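Local coordinates for arginine decarboxylase, A207R protein (Paramecium bursaria Chlorella virus 1, PDB 2NVA), which decarboxylates arginine to agmatine with the help of pyridoxal 5'-phosphate, as a two-subunit enzyme of the ornithine decarboxylase-like fold, at residues Gly276-Phe290 and Pro316-Ile330. Sequence-based numbering, arbitrary orientation.
With PL2 ((4-{[(4-{[amino(imino)methyl]amino}butyl)amino]methyl}-5-hydroxy-6-methylpyridin-3-yl)methyl dihydrogen phosphate), chain J.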
ATOM      1  N   GLY A 276       3.540  -6.289  31.685  1.00 13.03           N
ATOM      2  CA  GLY A 276       4.548  -7.249  31.238  1.00 12.94           C
ATOM      3  C   GLY A 276       4.672  -7.400  29.732  1.00 12.92           C
ATOM      4  O   GLY A 276       5.494  -8.194  29.257  1.00 12.62           O
ATOM      5  N   LEU A 277       3.867  -6.638  28.981  1.00 12.51           N
ATOM      6  CA  LEU A 277       3.946  -6.659  27.520  1.00 12.49           C
ATOM      7  C   LEU A 277       4.686  -5.412  27.041  1.00 12.86           C
ATOM      8  O   LEU A 277       4.340  -4.295  27.436  1.00 12.58           O
ATOM      9  CB  LEU A 277       2.536  -6.721  26.895  1.00 12.90           C
ATOM     10  CG  LEU A 277       2.468  -6.984  25.380  1.00 12.02           C
ATOM     11  CD1 LEU A 277       3.020  -8.368  25.013  1.00 12.76           C
ATOM     12  CD2 LEU A 277       1.042  -6.810  24.859  1.00 11.86           C
ATOM     13  N   TYR A 278       5.681  -5.608  26.180  1.00 12.20           N
ATOM     14  CA  TYR A 278       6.545  -4.526  25.723  1.00 12.17           C
ATOM     15  C   TYR A 278       6.194  -4.121  24.309  1.00 12.82           C
ATOM     16  O   TYR A 278       6.456  -4.860  23.369  1.00 12.53           O
ATOM     17  CB  TYR A 278       8.011  -4.945  25.808  1.00 12.46           C
ATOM     18  CG  TYR A 278       8.469  -5.149  27.241  1.00 11.74           C
ATOM     19  CD1 TYR A 278       9.359  -4.260  27.838  1.00 12.30           C
ATOM     20  CD2 TYR A 278       7.993  -6.222  28.002  1.00 12.18           C
ATOM     21  CE1 TYR A 278       9.772  -4.430  29.162  1.00 12.67           C
ATOM     22  CE2 TYR A 278       8.394  -6.405  29.327  1.00 12.15           C
ATOM     23  CZ  TYR A 278       9.283  -5.511  29.903  1.00 13.29           C
ATOM     24  OH  TYR A 278       9.702  -5.686  31.208  1.00 13.10           O
ATOM     25  N   GLU A 279       5.613  -2.931  24.178  1.00 12.50           N
ATOM     26  CA  GLU A 279       5.135  -2.450  22.887  1.00 12.43           C
ATOM     27  C   GLU A 279       6.075  -1.381  22.334  1.00 12.38           C
ATOM     28  O   GLU A 279       6.405  -0.429  23.031  1.00 12.75           O
ATOM     29  CB  GLU A 279       3.712  -1.894  23.028  1.00 12.19           C
ATOM     30  CG  GLU A 279       2.694  -2.907  23.578  1.00 13.38           C
ATOM     31  CD  GLU A 279       1.390  -2.277  24.063  1.00 15.15           C
ATOM     32  OE1 GLU A 279       1.400  -1.113  24.506  1.00 15.43           O
ATOM     33  OE2 GLU A 279       0.356  -2.976  24.037  1.00 15.50           O
ATOM     34  N   TYR A 280       6.508  -1.562  21.090  1.00 12.35           N
ATOM     35  CA  TYR A 280       7.463  -0.645  20.468  1.00 12.02           C
ATOM     36  C   TYR A 280       6.918  -0.095  19.172  1.00 12.41           C
ATOM     37  O   TYR A 280       6.220  -0.798  18.438  1.00 12.38           O
ATOM     38  CB  TYR A 280       8.780  -1.357  20.173  1.00 11.98           C
ATOM     39  CG  TYR A 280       9.379  -2.017  21.387  1.00 12.38           C
ATOM     40  CD1 TYR A 280      10.009  -1.259  22.381  1.00 11.37           C
ATOM     41  CD2 TYR A 280       9.316  -3.401  21.544  1.00 12.35           C
ATOM     42  CE1 TYR A 280      10.565  -1.874  23.505  1.00 12.38           C
ATOM     43  CE2 TYR A 280       9.858  -4.028  22.668  1.00 12.48           C
ATOM     44  CZ  TYR A 280      10.490  -3.255  23.641  1.00 12.08           C
ATOM     45  OH  TYR A 280      11.039  -3.882  24.737  1.00 12.68           O
ATOM     46  N   PHE A 281       7.259   1.160  18.892  1.00 12.07           N
ATOM     47  CA  PHE A 281       6.888   1.789  17.639  1.00 12.32           C
ATOM     48  C   PHE A 281       8.162   2.124  16.894  1.00 12.03           C
ATOM     49  O   PHE A 281       9.102   2.643  17.487  1.00 12.41           O
ATOM     50  CB  PHE A 281       6.068   3.051  17.901  1.00 12.35           C
ATOM     51  CG  PHE A 281       4.688   2.754  18.373  1.00 11.91           C
ATOM     52  CD1 PHE A 281       3.607   2.902  17.519  1.00 13.21           C
ATOM     53  CD2 PHE A 281       4.476   2.261  19.654  1.00 13.03           C
ATOM     54  CE1 PHE A 281       2.299   2.605  17.967  1.00 13.76           C
ATOM     55  CE2 PHE A 281       3.181   1.948  20.107  1.00 13.28           C
ATOM     56  CZ  PHE A 281       2.103   2.118  19.259  1.00 13.31           C
ATOM     57  N   PHE A 282       8.180   1.790  15.606  1.00 12.57           N
ATOM     58  CA  PHE A 282       9.363   1.963  14.741  1.00 12.67           C
ATOM     59  C   PHE A 282       9.159   3.053  13.710  1.00 13.18           C
ATOM     60  O   PHE A 282       8.019   3.387  13.396  1.00 13.18           O
ATOM     61  CB  PHE A 282       9.683   0.651  14.028  1.00 12.96           C
ATOM     62  CG  PHE A 282      10.158  -0.425  14.971  1.00 13.06           C
ATOM     63  CD1 PHE A 282      11.536  -0.621  15.195  1.00 13.29           C
ATOM     64  CD2 PHE A 282       9.236  -1.212  15.675  1.00 12.18           C
ATOM     65  CE1 PHE A 282      11.977  -1.600  16.080  1.00 12.39           C
ATOM     66  CE2 PHE A 282       9.669  -2.184  16.574  1.00 13.61           C
ATOM     67  CZ  PHE A 282      11.047  -2.383  16.771  1.00 13.01           C
ATOM     68  N   ASN A 283      10.255   3.593  13.172  1.00 12.99           N
ATOM     69  CA  ASN A 283      10.133   4.577  12.087  1.00 13.20           C
ATOM     70  C   ASN A 283       9.946   3.909  10.715  1.00 13.30           C
ATOM     71  O   ASN A 283      10.430   4.396   9.681  1.00 14.31           O
ATOM     72  CB  ASN A 283      11.281   5.604  12.102  1.00 13.14           C
ATOM     73  CG  ASN A 283      12.661   4.971  11.891  1.00 13.42           C
ATOM     74  OD1 ASN A 283      12.820   3.745  11.863  1.00 14.51           O
ATOM     75  ND2 ASN A 283      13.666   5.821  11.714  1.00 13.89           N
ATOM     76  N   GLU A 284       9.254   2.778  10.737  1.00 13.26           N
ATOM     77  CA  GLU A 284       8.835   2.029   9.551  1.00 12.91           C
ATOM     78  C   GLU A 284       7.396   1.572   9.746  1.00 12.82           C
ATOM     79  O   GLU A 284       6.828   1.740  10.836  1.00 13.36           O
ATOM     80  CB  GLU A 284       9.734   0.819   9.346  1.00 12.65           C
ATOM     81  CG  GLU A 284      10.825   1.038   8.316  1.00 12.95           C
ATOM     82  CD  GLU A 284      10.298   1.284   6.901  1.00 13.45           C
ATOM     83  OE1 GLU A 284      11.057   1.850   6.096  1.00 14.16           O
ATOM     84  OE2 GLU A 284       9.132   0.932   6.599  1.00 13.49           O
ATOM     85  N   SER A 285       6.794   1.014   8.701  1.00 12.84           N
ATOM     86  CA  SER A 285       5.395   0.593   8.798  1.00 12.50           C
ATOM     87  C   SER A 285       5.003  -0.379   7.691  1.00 12.36           C
ATOM     88  O   SER A 285       5.750  -0.555   6.723  1.00 12.60           O
ATOM     89  CB  SER A 285       4.458   1.815   8.804  1.00 13.22           C
ATOM     90  OG  SER A 285       4.164   2.251   7.480  1.00 13.48           O
ATOM     91  N   THR A 286       3.832  -1.003   7.853  1.00 12.34           N
ATOM     92  CA  THR A 286       3.257  -1.856   6.807  1.00 13.14           C
ATOM     93  C   THR A 286       2.876  -1.042   5.557  1.00 13.17           C
ATOM     94  O   THR A 286       2.711  -1.602   4.479  1.00 12.75           O
ATOM     95  CB  THR A 286       2.017  -2.621   7.296  1.00 12.70           C
ATOM     96  OG1 THR A 286       1.026  -1.695   7.749  1.00 13.16           O
ATOM     97  CG2 THR A 286       2.389  -3.561   8.424  1.00 13.23           C
ATOM     98  N   TYR A 287       2.758   0.275   5.728  1.00 12.91           N
ATOM     99  CA  TYR A 287       2.550   1.208   4.610  1.00 13.06           C
ATOM    100  C   TYR A 287       3.868   1.737   4.041  1.00 13.39           C
ATOM    101  O   TYR A 287       3.889   2.476   3.039  1.00 14.17           O
ATOM    102  CB  TYR A 287       1.678   2.373   5.073  1.00 13.23           C
ATOM    103  CG  TYR A 287       0.263   1.969   5.417  1.00 13.50           C
ATOM    104  CD1 TYR A 287      -0.658   1.697   4.414  1.00 14.04           C
ATOM    105  CD2 TYR A 287      -0.143   1.828   6.746  1.00 12.71           C
ATOM    106  CE1 TYR A 287      -1.972   1.334   4.724  1.00 14.12           C
ATOM    107  CE2 TYR A 287      -1.457   1.461   7.066  1.00 13.79           C
ATOM    108  CZ  TYR A 287      -2.363   1.224   6.047  1.00 14.47           C
ATOM    109  OH  TYR A 287      -3.662   0.865   6.354  1.00 14.88           O
ATOM    110  N   GLY A 288       4.965   1.371   4.688  1.00 13.03           N
ATOM    111  CA  GLY A 288       6.298   1.724   4.197  1.00 12.78           C
ATOM    112  C   GLY A 288       6.930   0.490   3.596  1.00 13.28           C
ATOM    113  O   GLY A 288       6.512   0.032   2.531  1.00 13.98           O
ATOM    114  N   GLY A 289       7.921  -0.060   4.290  1.00 12.92           N
ATOM    115  CA  GLY A 289       8.669  -1.214   3.790  1.00 12.62           C
ATOM    116  C   GLY A 289       8.109  -2.581   4.170  1.00 12.51           C
ATOM    117  O   GLY A 289       8.626  -3.612   3.710  1.00 13.06           O
ATOM    118  N   PHE A 290       7.066  -2.594   4.995  1.00 12.37           N
ATOM    119  CA  PHE A 290       6.557  -3.855   5.556  1.00 12.56           C
ATOM    120  C   PHE A 290       5.211  -4.337   5.024  1.00 12.83           C
ATOM    121  O   PHE A 290       4.446  -5.001   5.748  1.00 13.04           O
ATOM    122  CB  PHE A 290       6.551  -3.798   7.093  1.00 12.62           C
ATOM    123  CG  PHE A 290       7.938  -3.787   7.691  1.00 13.15           C
ATOM    124  CD1 PHE A 290       8.553  -4.974   8.085  1.00 12.75           C
ATOM    125  CD2 PHE A 290       8.650  -2.597   7.811  1.00 11.99           C
ATOM    126  CE1 PHE A 290       9.847  -4.960   8.611  1.00 13.95           C
ATOM    127  CE2 PHE A 290       9.933  -2.580   8.350  1.00 12.57           C
ATOM    128  CZ  PHE A 290      10.532  -3.769   8.736  1.00 13.88           C
ATOM    129  N   PRO A 316       8.112 -10.497  26.236  1.00 13.33           N
ATOM    130  CA  PRO A 316       7.145 -10.553  25.134  1.00 13.18           C
ATOM    131  C   PRO A 316       6.941  -9.162  24.523  1.00 12.74           C
ATOM    132  O   PRO A 316       6.627  -8.214  25.241  1.00 12.68           O
ATOM    133  CB  PRO A 316       5.868 -11.086  25.787  1.00 13.37           C
ATOM    134  CG  PRO A 316       6.066 -10.921  27.277  1.00 13.50           C
ATOM    135  CD  PRO A 316       7.491 -10.636  27.568  1.00 13.07           C
ATOM    136  N   SER A 317       7.149  -9.067  23.213  1.00 12.60           N
ATOM    137  CA  SER A 317       7.228  -7.778  22.518  1.00 12.68           C
ATOM    138  C   SER A 317       6.192  -7.681  21.408  1.00 12.81           C
ATOM    139  O   SER A 317       5.822  -8.693  20.803  1.00 12.59           O
ATOM    140  CB  SER A 317       8.636  -7.600  21.929  1.00 12.58           C
ATOM    141  OG  SER A 317       9.620  -7.768  22.950  1.00 13.10           O
ATOM    142  N   VAL A 318       5.750  -6.457  21.135  1.00 12.69           N
ATOM    143  CA  VAL A 318       4.862  -6.191  19.997  1.00 12.77           C
ATOM    144  C   VAL A 318       5.543  -5.105  19.169  1.00 12.65           C
ATOM    145  O   VAL A 318       5.922  -4.064  19.711  1.00 13.04           O
ATOM    146  CB  VAL A 318       3.454  -5.720  20.443  1.00 12.62           C
ATOM    147  CG1 VAL A 318       2.505  -5.683  19.248  1.00 13.11           C
ATOM    148  CG2 VAL A 318       2.902  -6.639  21.511  1.00 13.79           C
ATOM    149  N   LEU A 319       5.706  -5.345  17.868  1.00 12.16           N
ATOM    150  CA  LEU A 319       6.371  -4.372  17.000  1.00 12.19           C
ATOM    151  C   LEU A 319       5.355  -3.641  16.129  1.00 12.39           C
ATOM    152  O   LEU A 319       4.797  -4.223  15.193  1.00 12.31           O
ATOM    153  CB  LEU A 319       7.436  -5.047  16.131  1.00 12.34           C
ATOM    154  CG  LEU A 319       8.360  -6.037  16.852  1.00 13.29           C
ATOM    155  CD1 LEU A 319       9.373  -6.608  15.871  1.00 13.23           C
ATOM    156  CD2 LEU A 319       9.081  -5.407  18.074  1.00 13.33           C
ATOM    157  N   TYR A 320       5.109  -2.376  16.466  1.00 12.26           N
ATOM    158  CA  TYR A 320       4.135  -1.543  15.741  1.00 12.36           C
ATOM    159  C   TYR A 320       4.768  -0.661  14.685  1.00 12.05           C
ATOM    160  O   TYR A 320       5.875  -0.168  14.882  1.00 12.50           O
ATOM    161  CB  TYR A 320       3.386  -0.640  16.712  1.00 12.17           C
ATOM    162  CG  TYR A 320       2.370  -1.356  17.558  1.00 12.06           C
ATOM    163  CD1 TYR A 320       1.217  -1.901  16.978  1.00 13.50           C
ATOM    164  CD2 TYR A 320       2.540  -1.476  18.935  1.00 12.83           C
ATOM    165  CE1 TYR A 320       0.259  -2.548  17.742  1.00 13.73           C
ATOM    166  CE2 TYR A 320       1.584  -2.126  19.719  1.00 13.22           C
ATOM    167  CZ  TYR A 320       0.448  -2.667  19.102  1.00 14.12           C
ATOM    168  OH  TYR A 320      -0.517  -3.315  19.833  1.00 13.88           O
ATOM    169  N   GLY A 321       4.045  -0.437  13.591  1.00 12.04           N
ATOM    170  CA  GLY A 321       4.460   0.537  12.589  1.00 12.13           C
ATOM    171  C   GLY A 321       4.115   1.953  13.059  1.00 12.55           C
ATOM    172  O   GLY A 321       3.304   2.126  13.974  1.00 12.43           O
ATOM    173  N   CYS A 322       4.684   2.956  12.401  1.00 12.28           N
ATOM    174  CA  CYS A 322       4.553   4.344  12.861  1.00 13.08           C
ATOM    175  C   CYS A 322       3.225   5.018  12.518  1.00 13.09           C
ATOM    176  O   CYS A 322       2.965   6.118  13.011  1.00 13.87           O
ATOM    177  CB  CYS A 322       5.723   5.208  12.360  1.00 13.33           C
ATOM    178  SG  CYS A 322       5.968   5.132  10.588  1.00 14.10           S
ATOM    179  N   THR A 323       2.388   4.400  11.677  1.00 13.17           N
ATOM    180  CA  THR A 323       1.151   5.083  11.240  1.00 13.18           C
ATOM    181  C   THR A 323       0.024   5.024  12.274  1.00 13.50           C
ATOM    182  O   THR A 323       0.092   4.268  13.257  1.00 13.35           O
ATOM    183  CB  THR A 323       0.594   4.556   9.874  1.00 13.41           C
ATOM    184  OG1 THR A 323      -0.004   3.265  10.054  1.00 13.36           O
ATOM    185  CG2 THR A 323       1.704   4.486   8.796  1.00 13.31           C
ATOM    186  N   CYS A 324      -1.002   5.839  12.016  0.50 13.55           N
ATOM    187  CA  CYS A 324      -2.257   5.939  12.780  0.50 14.12           C
ATOM    188  C   CYS A 324      -3.088   4.652  12.861  0.50 14.08           C
ATOM    189  O   CYS A 324      -3.944   4.502  13.743  0.50 14.46           O
ATOM    190  CB  CYS A 324      -3.143   7.019  12.123  0.50 13.59           C
ATOM    191  SG  CYS A 324      -3.449   6.699  10.297  0.50 15.83           S
ATOM    192  N   ASP A 325      -2.850   3.743  11.929  1.00 14.14           N
ATOM    193  CA  ASP A 325      -3.762   2.627  11.657  1.00 14.44           C
ATOM    194  C   ASP A 325      -3.492   1.406  12.527  1.00 14.18           C
ATOM    195  O   ASP A 325      -2.338   1.023  12.722  1.00 13.23           O
ATOM    196  CB  ASP A 325      -3.615   2.262  10.172  1.00 14.56           C
ATOM    197  CG  ASP A 325      -4.719   1.399   9.662  1.00 16.07           C
ATOM    198  OD1 ASP A 325      -5.243   0.510  10.380  1.00 17.59           O
ATOM    199  OD2 ASP A 325      -5.089   1.582   8.472  1.00 17.77           O
ATOM    200  N   GLY A 326      -4.557   0.777  13.028  1.00 14.10           N
ATOM    201  CA  GLY A 326      -4.422  -0.427  13.852  1.00 14.32           C
ATOM    202  C   GLY A 326      -3.983  -1.671  13.085  1.00 14.03           C
ATOM    203  O   GLY A 326      -3.523  -2.648  13.686  1.00 14.22           O
ATOM    204  N   VAL A 327      -4.131  -1.641  11.764  1.00 14.41           N
ATOM    205  CA  VAL A 327      -3.682  -2.760  10.893  1.00 14.19           C
ATOM    206  C   VAL A 327      -2.152  -2.792  10.761  1.00 13.57           C
ATOM    207  O   VAL A 327      -1.552  -3.835  10.436  1.00 13.47           O
ATOM    208  CB  VAL A 327      -4.354  -2.704   9.496  1.00 15.11           C
ATOM    209  CG1 VAL A 327      -3.597  -1.779   8.564  1.00 14.50           C
ATOM    210  CG2 VAL A 327      -4.462  -4.109   8.894  1.00 14.82           C
ATOM    211  N   ASP A 328      -1.536  -1.646  11.046  1.00 12.94           N
ATOM    212  CA  ASP A 328      -0.106  -1.450  10.848  1.00 12.71           C
ATOM    213  C   ASP A 328       0.672  -1.984  12.053  1.00 12.86           C
ATOM    214  O   ASP A 328       1.119  -1.230  12.927  1.00 13.02           O
ATOM    215  CB  ASP A 328       0.143   0.043  10.599  1.00 12.66           C
ATOM    216  CG  ASP A 328       1.606   0.405  10.549  1.00 13.31           C
ATOM    217  OD1 ASP A 328       2.456  -0.472  10.271  1.00 13.14           O
ATOM    218  OD2 ASP A 328       1.886   1.590  10.830  1.00 13.82           O
ATOM    219  N   VAL A 329       0.823  -3.302  12.074  1.00 12.45           N
ATOM    220  CA  VAL A 329       1.552  -3.994  13.108  1.00 12.18           C
ATOM    221  C   VAL A 329       2.589  -4.844  12.376  1.00 12.42           C
ATOM    222  O   VAL A 329       2.233  -5.699  11.556  1.00 12.47           O
ATOM    223  CB  VAL A 329       0.614  -4.915  13.945  1.00 12.67           C
ATOM    224  CG1 VAL A 329       1.362  -5.531  15.123  1.00 12.97           C
ATOM    225  CG2 VAL A 329      -0.612  -4.138  14.426  1.00 11.85           C
ATOM    226  N   ILE A 330       3.859  -4.603  12.675  1.00 12.40           N
ATOM    227  CA  ILE A 330       4.965  -5.323  12.017  1.00 12.72           C
ATOM    228  C   ILE A 330       5.043  -6.767  12.506  1.00 13.01           C
ATOM    229  O   ILE A 330       5.194  -7.701  11.709  1.00 13.37           O
ATOM    230  CB  ILE A 330       6.343  -4.597  12.212  1.00 12.97           C
ATOM    231  CG1 ILE A 330       6.318  -3.150  11.642  1.00 13.85           C
ATOM    232  CG2 ILE A 330       7.498  -5.424  11.629  1.00 13.08           C
ATOM    233  CD1 ILE A 330       5.517  -3.060  10.353  1.00 15.85           C
TER
HETATM  234  N1  PL2 J2002      -7.432  11.475  14.173  1.00 16.12           N
HETATM  235  C2  PL2 J2002      -6.591  10.451  14.393  1.00 17.12           C
HETATM  236  C2A PL2 J2002      -5.614  10.545  15.579  1.00 17.85           C
HETATM  237  C3  PL2 J2002      -6.640   9.321  13.571  1.00 17.02           C
HETATM  238  O3  PL2 J2002      -5.795   8.281  13.827  1.00 16.23           O
HETATM  239  C4  PL2 J2002      -7.562   9.264  12.494  1.00 16.82           C
HETATM  240  C4A PL2 J2002      -7.691   8.069  11.521  1.00 17.45           C
HETATM  241  C5  PL2 J2002      -8.407  10.388  12.319  1.00 16.09           C
HETATM  242  C6  PL2 J2002      -8.316  11.473  13.179  1.00 16.31           C
HETATM  243  P   PL2 J2002     -11.522   9.513  10.080  1.00 14.61           P
HETATM  244  N   PL2 J2002      -7.220   6.807  12.089  1.00 17.40           N
HETATM  245  CA  PL2 J2002      -6.396   6.085  11.085  1.00 17.04           C
HETATM  246  CG  PL2 J2002      -6.619   4.576   9.055  1.00 17.23           C
HETATM  247  OP2 PL2 J2002     -12.330   8.159   9.989  1.00 15.03           O
HETATM  248  OP3 PL2 J2002     -10.933   9.774   8.601  1.00 14.87           O
HETATM  249  OP1 PL2 J2002     -12.382  10.651  10.475  1.00 13.04           O
HETATM  250  OP4 PL2 J2002     -10.255   9.282  11.063  1.00 15.43           O
HETATM  251  C5M PL2 J2002      -9.446  10.403  11.185  1.00 16.31           C
HETATM  252  CB  PL2 J2002      -7.166   5.833   9.765  1.00 17.08           C
HETATM  253  CD  PL2 J2002      -7.461   4.227   7.817  1.00 15.84           C
HETATM  254  NE  PL2 J2002      -6.659   3.307   6.988  1.00 16.47           N
HETATM  255  CZ  PL2 J2002      -6.946   3.008   5.723  1.00 16.24           C
HETATM  256  NH2 PL2 J2002      -6.143   2.173   5.042  1.00 16.14           N
HETATM  257  NH1 PL2 J2002      -8.015   3.525   5.125  1.00 15.91           N
HETATM  258  O   HOH W   1      -0.239  -4.847  22.090  1.00 16.75           O
HETATM  259  O   HOH W   2      11.812  -6.353  23.792  1.00 13.26           O
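Strands 277-282 and 316-320 run parallel, bridged from Tyr-278 with Ser-317 to Phe-281 with Tyr-320, and the alternating backbone bonds end at Phe-282 N to Tyr-320 O (3.1 Å). On one face of the sheet, the rings of Phe-281 and Tyr-320 form an offset stack, planes 24° apart, with Tyr-320 CB lying over the Phe-281 face. On the other face, Leu-319 CD2 meets the ring edge of Phe-282, 3.6 Å from CE2.

Past the strands both segments become loops, tied by Cys-322 N to Glu-284 O and by two aspartates. Asp-328 OD1 accepts Thr-286 N from above the carboxylate plane (2.8 Å, 174°), while OD2 takes Thr-323 N and OG1. Asp-325 turns its carboxylate away from its own N (chi1 -165°), setting OD2 2.7 Å from the donor Tyr-287 OH. Agmatine's end of PL2 binds this pair, NE donating to Asp-325 OD2 (2.8 Å) and NH2 to Tyr-287 OH (3.1 Å).

Lys-148 NZ of the second subunit is hydrogen-bonded to O of Gly-321, Thr-323, Asp-325 and Asp-328; His-176 and Ser-179 of that subunit also bind PL2. The strands belong to the beta domain accompanying the TIM barrel, where 262-274 pairs antiparallel with 277-282 and 331-337 with 314-320; helix 292-295 packs on Thr-286 and Val-327.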